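Local coordinates for probable O-methyltransferase (Mycobacterium tuberculosis, PDB 6JCL), which catalyses transfer of a methyl group from S-adenosyl-L-methionine to catechol-like compounds, using a divalent metal cation and working as a homodimer, at residues A43-A46 with Q47-K50; D13-L16 with D17-V21; D139-K142 with E143-V146. One frame throughout, in Å; residues are numbered along the deposited sequence. Where two conformers were deposited one is given.

Along the chain, contact 2 comes first, within helix 9-21; contact 1 follows at the start of helix 46-58, and contact 3 lies where strand 133-138 gives way to helix 145-155. Contacts 1 and 2 have centres about 11 Å apart and touch: Gln47 NE2 meets Asp17 OD1 at 2.9 Å in a probable hydrogen bond, and both contacts reach the second subunit. Contact 3 lies across the chain's centre, about 19 Å from contact 1 and 29 Å from contact 2, measured between centres. Contacts 1 and 3 are joined through S-adenosyl-L-homocysteine, which both touch; contact 1 thus faces both ways, its loop residues to the cofactor and its helix residues to the second subunit.

Contact 1: residues A43-A46 with Q47-K50; sequences AVSA and QQGK. With SAH (S-adenosyl-L-homocysteine), chain I.
The amide of Gln48 turns one face to Ser45: both OG and the backbone N of Ser45 lie on that side of its plane, OG 3.3 Å from Gln48 CD. Ser45 N donates to Gln48 OE1 at 2.9 Å, fairly straight at 163° but from about 40° above the carbonyl plane. Val44 CA lies beside Gln48 OE1 at 3.5 Å, and a bound methylpentanediol also lies near the Gln48 side chain. In return, Ser45 OG accepts from Gln48 N at 3.2 Å. With chi1 at 70°, the serine hydroxyl sits between its own N and carbonyl carbon and is turned to the start of the helix, while the extended outer part of the Gln48 chain runs back past it to Ser45 N. Ordinary helical bonds from Gly49 N to Ser45 O and from Lys50 N to Ala46 O begin the helix proper. Val44 CG2 packs on Gly49 CA at 3.8 Å. Its other methyl, CG1, faces the cofactor's carboxylate, 3.3 Å from OXT of S-adenosyl-L-homocysteine, and Val44 N donates to that same oxygen at 2.9 Å. The amine of Lys50 forms a salt bridge with Asp199 of the second subunit. Reciprocal bonding between Ser45 and Gln48 is a capping box, here opening helix 46-58 beside the carboxylate end of the cofactor pocket.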
loop_
_atom_site.group_PDB
_atom_site.type_symbol
_atom_site.label_atom_id
_atom_site.label_comp_id
_atom_site.label_asym_id
_atom_site.label_seq_id
_atom_site.Cartn_x
_atom_site.Cartn_y
_atom_site.Cartn_z
ATOM N N ALA A 43 16.196 -7.371 -5.518
ATOM C CA ALA A 43 15.446 -7.303 -4.275
ATOM C C ALA A 43 14.495 -6.117 -4.271
ATOM O O ALA A 43 14.649 -5.157 -5.035
ATOM C CB ALA A 43 16.413 -7.172 -3.095
ATOM N N VAL A 44 13.512 -6.168 -3.367
ATOM C CA VAL A 44 12.639 -5.009 -3.203
ATOM C C VAL A 44 13.491 -3.797 -2.835
ATOM O O VAL A 44 14.536 -3.913 -2.189
ATOM C CB VAL A 44 11.555 -5.243 -2.132
ATOM C CG1 VAL A 44 10.570 -6.293 -2.596
ATOM C CG2 VAL A 44 12.170 -5.617 -0.788
ATOM N N SER A 45 13.044 -2.616 -3.264
ATOM C CA SER A 45 13.694 -1.403 -2.817
ATOM C C SER A 45 13.398 -1.189 -1.336
ATOM O O SER A 45 12.521 -1.830 -0.753
ATOM C CB SER A 45 13.192 -0.210 -3.612
ATOM O OG SER A 45 11.843 0.040 -3.245
ATOM N N ALA A 46 14.120 -0.251 -0.731
ATOM C CA ALA A 46 13.904 -0.009 0.696
ATOM C C ALA A 46 12.489 0.501 0.973
ATOM O O ALA A 46 11.870 0.100 1.962
ATOM C CB ALA A 46 14.950 0.971 1.237
ATOM N N GLN A 47 11.957 1.402 0.130
ATOM C CA GLN A 47 10.590 1.878 0.377
ATOM C C GLN A 47 9.572 0.745 0.231
ATOM O O GLN A 47 8.582 0.673 0.986
ATOM C CB GLN A 47 10.234 3.029 -0.579
ATOM C CG GLN A 47 11.105 4.314 -0.434
ATOM C CD GLN A 47 11.198 4.832 0.996
ATOM O OE1 GLN A 47 10.196 5.225 1.602
ATOM N NE2 GLN A 47 12.415 4.852 1.542
ATOM N N GLN A 48 9.789 -0.130 -0.754
ATOM C CA GLN A 48 8.908 -1.269 -0.968
ATOM C C GLN A 48 8.988 -2.251 0.189
ATOM O O GLN A 48 7.962 -2.766 0.654
ATOM C CB GLN A 48 9.275 -1.972 -2.274
ATOM C CG GLN A 48 9.029 -1.144 -3.501
ATOM C CD GLN A 48 9.616 -1.796 -4.749
ATOM O OE1 GLN A 48 10.459 -2.686 -4.657
ATOM N NE2 GLN A 48 9.174 -1.342 -5.917
ATOM N N GLY A 49 10.204 -2.560 0.629
ATOM C CA GLY A 49 10.351 -3.451 1.765
ATOM C C GLY A 49 9.727 -2.872 3.017
ATOM O O GLY A 49 8.991 -3.556 3.731
ATOM N N LYS A 50 9.956 -1.584 3.268
ATOM C CA LYS A 50 9.342 -0.974 4.433
ATOM C C LYS A 50 7.822 -1.025 4.345
ATOM O O LYS A 50 7.148 -1.222 5.361
ATOM C CB LYS A 50 9.821 0.463 4.586
ATOM C CG LYS A 50 9.315 1.104 5.895
ATOM C CD LYS A 50 10.461 1.806 6.576
ATOM C CE LYS A 50 10.098 2.196 7.982
ATOM N NZ LYS A 50 10.720 3.475 8.328
HETATM N N SAH I . 11.503 -11.466 -2.654
HETATM C CA SAH I . 12.933 -11.201 -2.873
HETATM C CB SAH I . 13.276 -11.409 -4.345
HETATM C CG SAH I . 12.841 -12.759 -4.909
HETATM S SD SAH I . 13.608 -13.015 -6.531
HETATM C C SAH I . 13.305 -9.790 -2.437
HETATM O O SAH I . 14.280 -9.563 -1.710
HETATM O OXT SAH I . 12.590 -8.861 -2.792
HETATM C "C5'" SAH I . 12.720 -14.531 -6.959
HETATM C "C4'" SAH I . 13.207 -15.768 -6.199
HETATM O "O4'" SAH I . 12.306 -16.821 -6.474
HETATM C "C3'" SAH I . 14.587 -16.287 -6.626
HETATM O "O3'" SAH I . 15.403 -16.419 -5.462
HETATM C "C2'" SAH I . 14.323 -17.648 -7.248
HETATM O "O2'" SAH I . 15.384 -18.582 -7.092
HETATM C "C1'" SAH I . 13.013 -18.040 -6.559
HETATM N N9 SAH I . 12.212 -19.054 -7.262
HETATM C C8 SAH I . 12.036 -19.172 -8.626
HETATM N N7 SAH I . 11.224 -20.232 -8.838
HETATM C C5 SAH I . 10.882 -20.767 -7.638
HETATM C C6 SAH I . 10.091 -21.865 -7.302
HETATM N N6 SAH I . 9.495 -22.613 -8.237
HETATM N N1 SAH I . 9.924 -22.164 -5.971
HETATM C C2 SAH I . 10.554 -21.415 -4.988
HETATM N N3 SAH I . 11.348 -20.338 -5.322
HETATM C C4 SAH I . 11.500 -20.032 -6.642
#

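Contact 2: residues D13-L16 with D17-V21; sequences DAFL and DSTLV
Four successive carbonyls, from Asp13 to Leu16, accept the N-H groups of Asp17, Ser18, Thr19 and Leu20 in alpha-helical order, with a wider pi-type turn within residues 17-21. Phe15 O takes a second donor, because Thr19 OG1 bonds to it at 2.8 Å from above the carbonyl plane, alongside the 2.9 Å bond from Thr19 N to Phe15 O. The hydroxyl reaches back this way because OG1 stands beside its own backbone N, anti to the carbonyl carbon (chi1 -62°). The same oxygen lies over the centre of the Phe15 ring, 3.5 Å above its plane. Since the hydroxyl's proton goes to the carbonyl, the ring meets the oxygen itself. One residue further along, on the neighbouring side of the helix, Leu16 CD2 and Leu20 CD1 come only loosely together, 4.5 Å apart. On the polar side, a water donates to Asp17 OD1 at 2.8 Å and more weakly to Asp13 OD2. The carboxylates themselves do not touch, Asp13 OD1 and Asp17 OD1 being 5.4 Å apart, and the shared water and Arg208 would be expected to ease their like charges: the Arg208 side chain forms a salt bridge with Asp17, and its backbone N bonds to Asp13. Asp13 also bonds to Gln204 of the second subunit, where Leu174 packs on Phe15 and Leu189 on Thr19. The threonine hydroxyl bound to the carbonyl four residues back is a familiar feature of alpha-helices, found here in an N-terminal helix that forms part of the dimer interface.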
loop_
_atom_site.group_PDB
_atom_site.type_symbol
_atom_site.label_atom_id
_atom_site.label_comp_id
_atom_site.label_asym_id
_atom_site.label_seq_id
_atom_site.Cartn_x
_atom_site.Cartn_y
_atom_site.Cartn_z
ATOM N N ASP A 13 13.648 8.325 -4.919
ATOM C CA ASP A 13 13.789 7.194 -4.000
ATOM C C ASP A 13 15.019 7.337 -3.117
ATOM O O ASP A 13 15.002 6.917 -1.956
ATOM C CB ASP A 13 13.879 5.865 -4.746
ATOM C CG ASP A 13 12.578 5.047 -4.685
ATOM O OD1 ASP A 13 11.522 5.561 -4.239
ATOM O OD2 ASP A 13 12.622 3.869 -5.090
ATOM N N ALA A 14 16.116 7.874 -3.656
ATOM C CA ALA A 14 17.292 8.074 -2.818
ATOM C C ALA A 14 16.985 9.028 -1.671
ATOM O O ALA A 14 17.404 8.790 -0.530
ATOM C CB ALA A 14 18.462 8.586 -3.653
ATOM N N PHE A 15 16.238 10.106 -1.950
ATOM C CA PHE A 15 15.814 11.022 -0.897
ATOM C C PHE A 15 14.901 10.316 0.109
ATOM O O PHE A 15 15.074 10.454 1.326
ATOM C CB PHE A 15 15.117 12.243 -1.520
ATOM C CG PHE A 15 14.415 13.139 -0.529
ATOM C CD1 PHE A 15 15.117 14.114 0.185
ATOM C CD2 PHE A 15 13.041 13.033 -0.337
ATOM C CE1 PHE A 15 14.442 14.955 1.103
ATOM C CE2 PHE A 15 12.377 13.858 0.568
ATOM C CZ PHE A 15 13.076 14.814 1.286
ATOM N N LEU A 16 13.935 9.543 -0.388
ATOM C CA LEU A 16 13.024 8.838 0.503
ATOM C C LEU A 16 13.784 7.842 1.369
ATOM O O LEU A 16 13.494 7.704 2.563
ATOM C CB LEU A 16 11.934 8.129 -0.312
ATOM C CG LEU A 16 10.981 8.997 -1.151
ATOM C CD1 LEU A 16 10.005 8.124 -1.911
ATOM C CD2 LEU A 16 10.225 9.967 -0.269
ATOM N N ASP A 17 14.763 7.140 0.787
ATOM C CA ASP A 17 15.574 6.212 1.572
ATOM C C ASP A 17 16.293 6.945 2.701
ATOM O O ASP A 17 16.238 6.526 3.864
ATOM C CB ASP A 17 16.584 5.490 0.672
ATOM C CG ASP A 17 15.944 4.457 -0.227
ATOM O OD1 ASP A 17 14.726 4.194 -0.113
ATOM O OD2 ASP A 17 16.674 3.878 -1.070
ATOM N N SER A 18 16.935 8.072 2.377
ATOM C CA SER A 18 17.698 8.818 3.370
ATOM C C SER A 18 16.802 9.438 4.434
ATOM O O SER A 18 17.229 9.613 5.582
ATOM C CB SER A 18 18.521 9.905 2.676
ATOM O OG SER A 18 18.891 10.926 3.584
ATOM N N THR A 19 15.564 9.768 4.079
ATOM C CA THR A 19 14.687 10.503 4.969
ATOM C C THR A 19 13.851 9.591 5.863
ATOM O O THR A 19 13.616 9.925 7.034
ATOM C CB THR A 19 13.800 11.406 4.116
ATOM O OG1 THR A 19 14.641 12.333 3.403
ATOM C CG2 THR A 19 12.816 12.164 4.983
ATOM N N LEU A 20 13.391 8.456 5.331
ATOM C CA LEU A 20 12.428 7.602 6.016
ATOM C C LEU A 20 13.008 6.288 6.509
ATOM O O LEU A 20 12.415 5.670 7.396
ATOM C CB LEU A 20 11.240 7.295 5.091
ATOM C CG LEU A 20 10.453 8.505 4.591
ATOM C CD1 LEU A 20 9.335 8.018 3.685
ATOM C CD2 LEU A 20 9.899 9.319 5.742
ATOM N N VAL A 21 14.115 5.829 5.948
ATOM C CA VAL A 21 14.763 4.594 6.374
ATOM C C VAL A 21 16.089 4.881 7.076
ATOM O O VAL A 21 16.331 4.404 8.190
ATOM C CB VAL A 21 14.955 3.633 5.182
ATOM C CG1 VAL A 21 15.687 2.351 5.633
ATOM C CG2 VAL A 21 13.601 3.271 4.565
HETATM O O HOH W 1 13.584 2.711 -2.184
#

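Contact 3: residues D139-K142 with E143-V146; sequences DADK and ENNV. With SR (strontium ion), chain J; SAH (S-adenosyl-L-homocysteine), chain I.
The loop that leaves strand 133-138 carries metal and cofactor ligands before it turns into helix 145-155. Within it, Asp141 OD2 takes the amide of Asn144: ND2 donates at 2.9 Å on the syn side, somewhat out of the carboxylate plane, and the two flat groups stand 73° apart. Thus Asn144, at the N-cap position, spends its side chain on Asp141 instead of on a capping bond. The other oxygen of Asp141, OD1, lies by the adenine, 3.3 Å from N6 of the cofactor, and is steadied by a bond from Tyr148. The backbone enters the helix through a short 3-10 turn, Asn144 N bonding to Asp141 O and Asn145 N to Lys142 O. One water donates to Asn145 OD1 and Asp141 O and accepts from Ala140 N; a second, which accepts from Lys142 NZ, lies 2.9 Å from Asn145 OD1, while Asn145 ND2 bonds to Thr188. Lys142 folds back along the loop, bent at chi2 (-50°), and its NZ makes a salt bridge with Asp139 OD1 at 2.9 Å while also bonding to Asn166. Asp139 grips the strontium ion with both carboxylate oxygens, OD1 at 2.5 Å and OD2 at 2.6 Å; a water and the residues Asp165 and Asn166 also bind the ion. Asp139 OD2 further accepts from the amino N of S-adenosyl-L-homocysteine at 2.9 Å, so one oxygen joins cofactor and metal. A metal-binding aspartate just after a central parallel strand, next to the cofactor, is characteristic of the cation-dependent O-methyltransferases within the class I Rossmann-like fold.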
loop_
_atom_site.group_PDB
_atom_site.type_symbol
_atom_site.label_atom_id
_atom_site.label_comp_id
_atom_site.label_asym_id
_atom_site.label_seq_id
_atom_site.Cartn_x
_atom_site.Cartn_y
_atom_site.Cartn_z
ATOM N N ASP A 139 6.384 -13.641 -4.847
ATOM C CA ASP A 139 7.460 -12.985 -5.587
ATOM C C ASP A 139 8.474 -14.016 -6.090
ATOM O O ASP A 139 9.686 -13.867 -5.908
ATOM C CB ASP A 139 8.144 -11.923 -4.720
ATOM C CG ASP A 139 9.062 -11.010 -5.539
ATOM O OD1 ASP A 139 8.800 -10.877 -6.766
ATOM O OD2 ASP A 139 10.040 -10.449 -4.972
ATOM N N ALA A 140 7.994 -15.066 -6.760
ATOM C CA ALA A 140 8.889 -16.134 -7.209
ATOM C C ALA A 140 8.874 -16.255 -8.734
ATOM O O ALA A 140 9.049 -15.238 -9.419
ATOM C CB ALA A 140 8.528 -17.452 -6.509
ATOM N N ASP A 141 8.670 -17.463 -9.284
ATOM C CA ASP A 141 8.582 -17.642 -10.742
ATOM C C ASP A 141 7.209 -17.180 -11.228
ATOM O O ASP A 141 6.177 -17.650 -10.728
ATOM C CB ASP A 141 8.851 -19.091 -11.149
ATOM C CG ASP A 141 8.029 -20.101 -10.361
ATOM O OD1 ASP A 141 7.832 -19.904 -9.144
ATOM O OD2 ASP A 141 7.604 -21.104 -10.962
ATOM N N LYS A 142 7.187 -16.219 -12.172
ATOM C CA LYS A 142 5.934 -15.515 -12.444
ATOM C C LYS A 142 4.880 -16.406 -13.089
ATOM O O LYS A 142 3.678 -16.163 -12.898
ATOM C CB LYS A 142 6.175 -14.293 -13.338
ATOM C CG LYS A 142 7.214 -13.322 -12.773
ATOM C CD LYS A 142 6.938 -12.949 -11.310
ATOM C CE LYS A 142 7.744 -11.721 -10.892
ATOM N NZ LYS A 142 7.762 -11.596 -9.401
ATOM N N GLU A 143 5.290 -17.405 -13.881
ATOM C CA GLU A 143 4.292 -18.276 -14.503
ATOM C C GLU A 143 3.493 -19.060 -13.473
ATOM O O GLU A 143 2.421 -19.577 -13.808
ATOM C CB GLU A 143 4.937 -19.231 -15.515
ATOM C CG GLU A 143 5.186 -18.597 -16.894
ATOM C CD GLU A 143 4.211 -19.085 -17.977
ATOM O OE1 GLU A 143 2.994 -19.220 -17.704
ATOM O OE2 GLU A 143 4.671 -19.341 -19.113
ATOM N N ASN A 144 3.952 -19.136 -12.225
ATOM C CA ASN A 144 3.166 -19.813 -11.203
ATOM C C ASN A 144 2.467 -18.854 -10.249
ATOM O O ASN A 144 1.914 -19.304 -9.237
ATOM C CB ASN A 144 4.049 -20.778 -10.414
ATOM C CG ASN A 144 4.086 -22.160 -11.036
ATOM O OD1 ASN A 144 3.050 -22.707 -11.441
ATOM N ND2 ASN A 144 5.273 -22.740 -11.103
ATOM N N ASN A 145 2.441 -17.550 -10.551
ATOM C CA ASN A 145 1.669 -16.631 -9.711
ATOM C C ASN A 145 0.273 -17.191 -9.424
ATOM O O ASN A 145 -0.186 -17.210 -8.280
ATOM C CB ASN A 145 1.495 -15.281 -10.397
ATOM C CG ASN A 145 2.666 -14.339 -10.239
ATOM O OD1 ASN A 145 3.631 -14.565 -9.497
ATOM N ND2 ASN A 145 2.595 -13.260 -11.003
ATOM N N VAL A 146 -0.425 -17.634 -10.469
ATOM C CA VAL A 146 -1.821 -18.041 -10.317
ATOM C C VAL A 146 -1.932 -19.263 -9.411
ATOM O O VAL A 146 -2.785 -19.309 -8.518
ATOM C CB VAL A 146 -2.458 -18.284 -11.697
ATOM C CG1 VAL A 146 -3.709 -19.141 -11.579
ATOM C CG2 VAL A 146 -2.785 -16.942 -12.351
HETATM SR SR SR J . 10.311 -8.945 -7.108
HETATM N N SAH I . 11.503 -11.466 -2.654
HETATM C CA SAH I . 12.933 -11.201 -2.873
HETATM C CB SAH I . 13.276 -11.409 -4.345
HETATM C CG SAH I . 12.841 -12.759 -4.909
HETATM S SD SAH I . 13.608 -13.015 -6.531
HETATM C C SAH I . 13.305 -9.790 -2.437
HETATM O O SAH I . 14.280 -9.563 -1.710
HETATM O OXT SAH I . 12.590 -8.861 -2.792
HETATM C "C5'" SAH I . 12.720 -14.531 -6.959
HETATM C "C4'" SAH I . 13.207 -15.768 -6.199
HETATM O "O4'" SAH I . 12.306 -16.821 -6.474
HETATM C "C3'" SAH I . 14.587 -16.287 -6.626
HETATM O "O3'" SAH I . 15.403 -16.419 -5.462
HETATM C "C2'" SAH I . 14.323 -17.648 -7.248
HETATM O "O2'" SAH I . 15.384 -18.582 -7.092
HETATM C "C1'" SAH I . 13.013 -18.040 -6.559
HETATM N N9 SAH I . 12.212 -19.054 -7.262
HETATM C C8 SAH I . 12.036 -19.172 -8.626
HETATM N N7 SAH I . 11.224 -20.232 -8.838
HETATM C C5 SAH I . 10.882 -20.767 -7.638
HETATM C C6 SAH I . 10.091 -21.865 -7.302
HETATM N N6 SAH I . 9.495 -22.613 -8.237
HETATM N N1 SAH I . 9.924 -22.164 -5.971
HETATM C C2 SAH I . 10.554 -21.415 -4.988
HETATM N N3 SAH I . 11.348 -20.338 -5.322
HETATM C C4 SAH I . 11.500 -20.032 -6.642
HETATM O O HOH W 2 5.669 -16.162 -8.264
HETATM O O HOH W 3 5.333 -12.450 -8.349
HETATM O O HOH W 4 0.811 -16.934 -13.220
HETATM O O HOH W 5 12.037 -8.026 -5.480
#